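Local structure of GMP reductase (Trypanosoma brucei brucei, 6JIG) at residues 328-333 against 348-353; 13-18 against 332-337. The protein probably catalyses the irreversible NADPH-dependent deamination of GMP to IMP, helping to balance cellular adenine and guanine nucleotides. The protein carries 1 engineered substitution. All blocks are in the same frame, centred on the assembly; numbering follows the deposited sequence.

Contact 1. Residues 328-333 against 348-353; sequences VPQLSA and CIADGG. With 5GP (guanosine-5'-monophosphate), chain B.
At the GMP pocket of the (βα)8 barrel, Q330 at the start of helix 330-344 reaches across to the A350-G352 backbone at the C-terminal end of barrel strand 348-351. Helix and strand complete a beta-alpha-beta crossover from strand 307-310, and the long, uncharged glutamine spans the gap between them. Its CG stands anti to the backbone N (chi1 179°), and a bend at chi2 turns the amide toward the strand. The NH2 group has two acceptors: the carbonyl of I310, at the end of the neighbouring barrel strand, and a water 3.0 Å from Q330 NE2. That water donates to G352 O at 2.6 Å, so it bridges the helix start to the turn that carries the nucleotide-binding glycines. Beside the amide lies the small A350, whose CB is 4.4 Å from Q330 NE2 and also touches V334 of the helix.

D351 points the other way, into the pocket. Its carboxylate faces the ribose diol, OD1 accepting from O3' and OD2 from O2'; both distances refine very short and are doubtful. OD2 also forms a salt bridge with K309 and accepts a hydrogen bond from N290. At the positive-phi angles of G352 and G353 a CB would press on the preceding carbonyl oxygen, which calls for glycine. G352 CA lies 3.5 Å from O5', and G353 N donates to O1P at 3.0 Å, nearly straight at 164°.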
loop_
_atom_site.group_PDB
_atom_site.type_symbol
_atom_site.label_atom_id
_atom_site.label_comp_id
_atom_site.label_asym_id
_atom_site.label_seq_id
_atom_site.Cartn_x
_atom_site.Cartn_y
_atom_site.Cartn_z
ATOM N N VAL A 328 28.321 17.354 10.315
ATOM C CA VAL A 328 28.736 16.692 11.551
ATOM C C VAL A 328 27.461 16.291 12.281
ATOM O O VAL A 328 26.555 17.125 12.427
ATOM C CB VAL A 328 29.601 17.602 12.444
ATOM C CG1 VAL A 328 29.987 16.860 13.743
ATOM C CG2 VAL A 328 30.844 18.069 11.726
ATOM N N PRO A 329 27.340 15.041 12.735
ATOM C CA PRO A 329 26.168 14.645 13.522
ATOM C C PRO A 329 25.982 15.601 14.691
ATOM O O PRO A 329 26.942 15.975 15.364
ATOM C CB PRO A 329 26.521 13.222 13.982
ATOM C CG PRO A 329 27.386 12.704 12.791
ATOM C CD PRO A 329 28.250 13.911 12.478
ATOM N N GLN A 330 24.733 16.004 14.921
ATOM C CA GLN A 330 24.510 17.264 15.637
ATOM C C GLN A 330 24.865 17.179 17.119
ATOM O O GLN A 330 25.311 18.177 17.699
ATOM C CB GLN A 330 23.059 17.716 15.458
ATOM C CG GLN A 330 22.707 19.034 16.189
ATOM C CD GLN A 330 23.324 20.284 15.549
ATOM O OE1 GLN A 330 24.337 20.220 14.851
ATOM N NE2 GLN A 330 22.699 21.434 15.797
ATOM N N LEU A 331 24.689 16.019 17.761
ATOM C CA LEU A 331 25.060 15.950 19.172
ATOM C C LEU A 331 26.556 16.145 19.343
ATOM O O LEU A 331 26.998 16.897 20.224
ATOM C CB LEU A 331 24.615 14.629 19.811
ATOM C CG LEU A 331 24.834 14.610 21.328
ATOM C CD1 LEU A 331 23.606 15.162 22.056
ATOM C CD2 LEU A 331 25.174 13.201 21.856
ATOM N N SER A 332 27.353 15.511 18.484
ATOM C CA SER A 332 28.800 15.673 18.582
ATOM C C SER A 332 29.205 17.109 18.258
ATOM O O SER A 332 30.186 17.620 18.804
ATOM C CB SER A 332 29.512 14.707 17.630
ATOM O OG SER A 332 29.346 13.358 18.043
ATOM N N ALA A 333 28.493 17.757 17.331
ATOM C CA ALA A 333 28.841 19.137 16.987
ATOM C C ALA A 333 28.600 20.063 18.171
ATOM O O ALA A 333 29.431 20.928 18.484
ATOM C CB ALA A 333 28.029 19.605 15.778
ATOM N N CYS A 348 25.748 29.178 22.987
ATOM C CA CYS A 348 25.598 28.460 21.724
ATOM C C CYS A 348 24.147 28.076 21.486
ATOM O O CYS A 348 23.459 27.614 22.402
ATOM C CB CYS A 348 26.475 27.203 21.699
ATOM S SG CYS A 348 28.251 27.497 21.714
ATOM N N ILE A 349 23.696 28.273 20.249
ATOM C CA ILE A 349 22.369 27.872 19.783
ATOM C C ILE A 349 22.516 26.545 19.038
ATOM O O ILE A 349 23.208 26.492 18.021
ATOM C CB ILE A 349 21.766 28.931 18.839
ATOM C CG1 ILE A 349 21.772 30.327 19.486
ATOM C CG2 ILE A 349 20.329 28.519 18.397
ATOM C CD1 ILE A 349 21.644 31.452 18.472
ATOM N N ALA A 350 21.857 25.483 19.504
ATOM C CA ALA A 350 21.831 24.215 18.755
ATOM C C ALA A 350 20.752 24.291 17.679
ATOM O O ALA A 350 19.560 24.233 17.989
ATOM C CB ALA A 350 21.586 23.040 19.696
ATOM N N ASP A 351 21.162 24.401 16.407
ATOM C CA ASP A 351 20.259 24.750 15.305
ATOM C C ASP A 351 20.059 23.561 14.367
ATOM O O ASP A 351 20.957 23.225 13.589
ATOM C CB ASP A 351 20.820 25.949 14.531
ATOM C CG ASP A 351 19.965 26.338 13.334
ATOM O OD1 ASP A 351 18.765 25.990 13.310
ATOM O OD2 ASP A 351 20.496 27.021 12.432
ATOM N N GLY A 352 18.875 22.965 14.406
ATOM C CA GLY A 352 18.518 22.009 13.375
ATOM C C GLY A 352 18.456 20.574 13.890
ATOM O O GLY A 352 19.211 20.166 14.782
ATOM N N GLY A 353 17.562 19.789 13.291
ATOM C CA GLY A 353 17.525 18.368 13.572
ATOM C C GLY A 353 16.739 17.986 14.801
ATOM O O GLY A 353 16.710 16.801 15.158
HETATM P P 5GP B . 14.705 22.080 11.590
HETATM O O1P 5GP B . 15.212 20.648 11.556
HETATM O O2P 5GP B . 13.623 22.364 10.568
HETATM O O3P 5GP B . 14.401 22.598 12.974
HETATM O "O5'" 5GP B . 16.012 22.893 11.166
HETATM C "C5'" 5GP B . 15.981 24.261 10.790
HETATM C "C4'" 5GP B . 17.372 24.755 10.451
HETATM O "O4'" 5GP B . 17.787 24.198 9.182
HETATM C "C3'" 5GP B . 17.524 26.255 10.237
HETATM O "O3'" 5GP B . 17.573 26.995 11.451
HETATM C "C2'" 5GP B . 18.799 26.352 9.380
HETATM O "O2'" 5GP B . 19.980 26.306 10.171
HETATM C "C1'" 5GP B . 18.752 25.044 8.586
HETATM N N9 5GP B . 18.371 25.250 7.184
HETATM C C8 5GP B . 17.280 25.877 6.716
HETATM N N7 5GP B . 17.311 25.811 5.359
HETATM C C5 5GP B . 18.420 25.116 5.008
HETATM C C6 5GP B . 18.970 24.723 3.795
HETATM O O6 5GP B . 18.383 25.015 2.732
HETATM N N1 5GP B . 20.122 24.034 3.785
HETATM C C2 5GP B . 20.755 23.712 4.922
HETATM N N2 5GP B . 21.912 23.013 4.881
HETATM N N3 5GP B . 20.240 24.067 6.124
HETATM C C4 5GP B . 19.082 24.766 6.168
HETATM O O HOH W 1 20.018 21.260 17.049
#

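Contact 2. Residues 13-18 against 332-337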
loop_
_atom_site.group_PDB
_atom_site.type_symbol
_atom_site.label_atom_id
_atom_site.label_comp_id
_atom_site.label_asym_id
_atom_site.label_seq_id
_atom_site.Cartn_x
_atom_site.Cartn_y
_atom_site.Cartn_z
ATOM N N LEU A 13 27.856 11.460 16.821
ATOM C CA LEU A 13 26.549 11.038 17.303
ATOM C C LEU A 13 25.520 12.123 17.044
ATOM O O LEU A 13 25.832 13.319 17.109
ATOM C CB LEU A 13 26.587 10.744 18.803
ATOM C CG LEU A 13 27.655 9.742 19.227
ATOM C CD1 LEU A 13 27.653 9.640 20.743
ATOM C CD2 LEU A 13 27.399 8.400 18.586
ATOM N N THR A 14 24.289 11.705 16.779
ATOM C CA THR A 14 23.177 12.644 16.741
ATOM C C THR A 14 22.231 12.368 17.908
ATOM O O THR A 14 22.480 11.486 18.742
ATOM C CB THR A 14 22.446 12.588 15.396
ATOM O OG1 THR A 14 21.581 13.725 15.309
ATOM C CG2 THR A 14 21.621 11.306 15.287
ATOM N N TYR A 15 21.133 13.135 17.970
ATOM C CA TYR A 15 20.227 13.026 19.117
ATOM C C TYR A 15 19.680 11.613 19.255
ATOM O O TYR A 15 19.626 11.070 20.364
ATOM C CB TYR A 15 19.072 14.014 18.998
ATOM C CG TYR A 15 19.541 15.451 18.961
ATOM C CD1 TYR A 15 20.333 15.959 19.983
ATOM C CD2 TYR A 15 19.214 16.287 17.901
ATOM C CE1 TYR A 15 20.770 17.279 19.959
ATOM C CE2 TYR A 15 19.655 17.626 17.871
ATOM C CZ TYR A 15 20.431 18.098 18.905
ATOM O OH TYR A 15 20.874 19.398 18.913
ATOM N N ASP A 16 19.272 11.001 18.137
ATOM C CA ASP A 16 18.724 9.646 18.187
ATOM C C ASP A 16 19.747 8.587 18.587
ATOM O O ASP A 16 19.359 7.420 18.761
ATOM C CB ASP A 16 18.114 9.261 16.840
ATOM C CG ASP A 16 16.715 9.793 16.666
ATOM O OD1 ASP A 16 16.144 10.314 17.650
ATOM O OD2 ASP A 16 16.186 9.698 15.541
ATOM N N ASP A 17 21.025 8.939 18.729
ATOM C CA ASP A 17 22.018 7.967 19.174
ATOM C C ASP A 17 22.118 7.843 20.692
ATOM O O ASP A 17 22.788 6.926 21.173
ATOM C CB ASP A 17 23.413 8.319 18.637
ATOM C CG ASP A 17 23.568 8.027 17.136
ATOM O OD1 ASP A 17 23.275 6.887 16.710
ATOM O OD2 ASP A 17 23.985 8.940 16.384
ATOM N N VAL A 18 21.521 8.749 21.470
ATOM C CA VAL A 18 21.769 8.754 22.907
ATOM C C VAL A 18 20.470 8.927 23.689
ATOM O O VAL A 18 19.443 9.365 23.165
ATOM C CB VAL A 18 22.790 9.852 23.319
ATOM C CG1 VAL A 18 24.139 9.613 22.628
ATOM C CG2 VAL A 18 22.268 11.244 22.969
ATOM N N SER A 332 27.353 15.511 18.484
ATOM C CA SER A 332 28.800 15.673 18.582
ATOM C C SER A 332 29.205 17.109 18.258
ATOM O O SER A 332 30.186 17.620 18.804
ATOM C CB SER A 332 29.512 14.707 17.630
ATOM O OG SER A 332 29.346 13.358 18.043
ATOM N N ALA A 333 28.493 17.757 17.331
ATOM C CA ALA A 333 28.841 19.137 16.987
ATOM C C ALA A 333 28.600 20.063 18.171
ATOM O O ALA A 333 29.431 20.928 18.484
ATOM C CB ALA A 333 28.029 19.605 15.778
ATOM N N VAL A 334 27.469 19.879 18.851
ATOM C CA VAL A 334 27.157 20.668 20.044
ATOM C C VAL A 334 28.186 20.407 21.140
ATOM O O VAL A 334 28.692 21.337 21.780
ATOM C CB VAL A 334 25.724 20.359 20.510
ATOM C CG1 VAL A 334 25.416 21.033 21.880
ATOM C CG2 VAL A 334 24.721 20.805 19.441
ATOM N N LEU A 335 28.503 19.134 21.389
ATOM C CA LEU A 335 29.491 18.813 22.415
ATOM C C LEU A 335 30.819 19.495 22.135
ATOM O O LEU A 335 31.425 20.087 23.036
ATOM C CB LEU A 335 29.695 17.302 22.500
ATOM C CG LEU A 335 28.614 16.452 23.174
ATOM C CD1 LEU A 335 28.901 14.979 22.904
ATOM C CD2 LEU A 335 28.548 16.699 24.677
ATOM N N ALA A 336 31.294 19.415 20.892
ATOM C CA ALA A 336 32.617 19.944 20.594
ATOM C C ALA A 336 32.609 21.463 20.633
ATOM O O ALA A 336 33.548 22.084 21.140
ATOM C CB ALA A 336 33.101 19.449 19.225
ATOM N N CYS A 337 31.557 22.078 20.102
ATOM C CA CYS A 337 31.557 23.533 20.033
ATOM C C CYS A 337 31.360 24.153 21.408
ATOM O O CYS A 337 31.981 25.180 21.722
ATOM C CB CYS A 337 30.476 24.021 19.069
ATOM S SG CYS A 337 30.824 23.660 17.328
#
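Two hydrogen bonds of opposite direction pair L13 with S332, setting an N-terminal loop on the start of an outer helix of the (βα)8 barrel. The amide of L13 donates to the serine hydroxyl, L13 N to S332 OG being 2.7 Å and almost linear at 170°. S332 N donates to L13 O at 3.0 Å. This NH lies in the first turn of helix 330-344, which has no earlier turn to accept it, so the loop carbonyl does. Serine suits the place because its short side chain, with OG beside its own backbone N (chi1 -68°), puts hydroxyl and NH within reach of one residue. The hydroxyl is also hydrogen-bonded to S6 OG of the third subunit.

Within the loop, polar bonds fix the 3-10 turn: T14 N donates at 2.8 Å to the anti lone pair of D17 OD2, while D17 N returns a bond to T14 O. D17 OD1 is hydrogen-bonded to T476 OG1 of the second subunit.

Packing is lighter. The nonpolar L13 side chain suits its place against I9 of the third subunit. Y15 and V334 cross at about a right angle, the tyrosine hydroxyl meeting a valine methyl, with Y15 OH 4.1 Å from V334 CG2. The tyrosine ring fills the groove between helix 330-344 and helix 357-365, against L331 and A363, while V334 also packs inward on I310 of barrel strand 307-310.

From the N terminus, the chain first passes through 13-18, the loop between strands 11-12 and 18-20. Contact 2 then closes a span of more than 300 residues by joining this loop to helix 330-344. Contact 1 closes a much shorter one, from the start of that helix to the strand following it. The spans are not nested. They follow one another and overlap at the start of the helix, where S332 and A333 belong to both, with contact centres 6 Å apart. The helix start is thus held between the N-terminal loop and the nucleotide-binding strand end. Y15 OH lies 3.3 Å from Q330 CG, and L13 O also packs against P329 and L331.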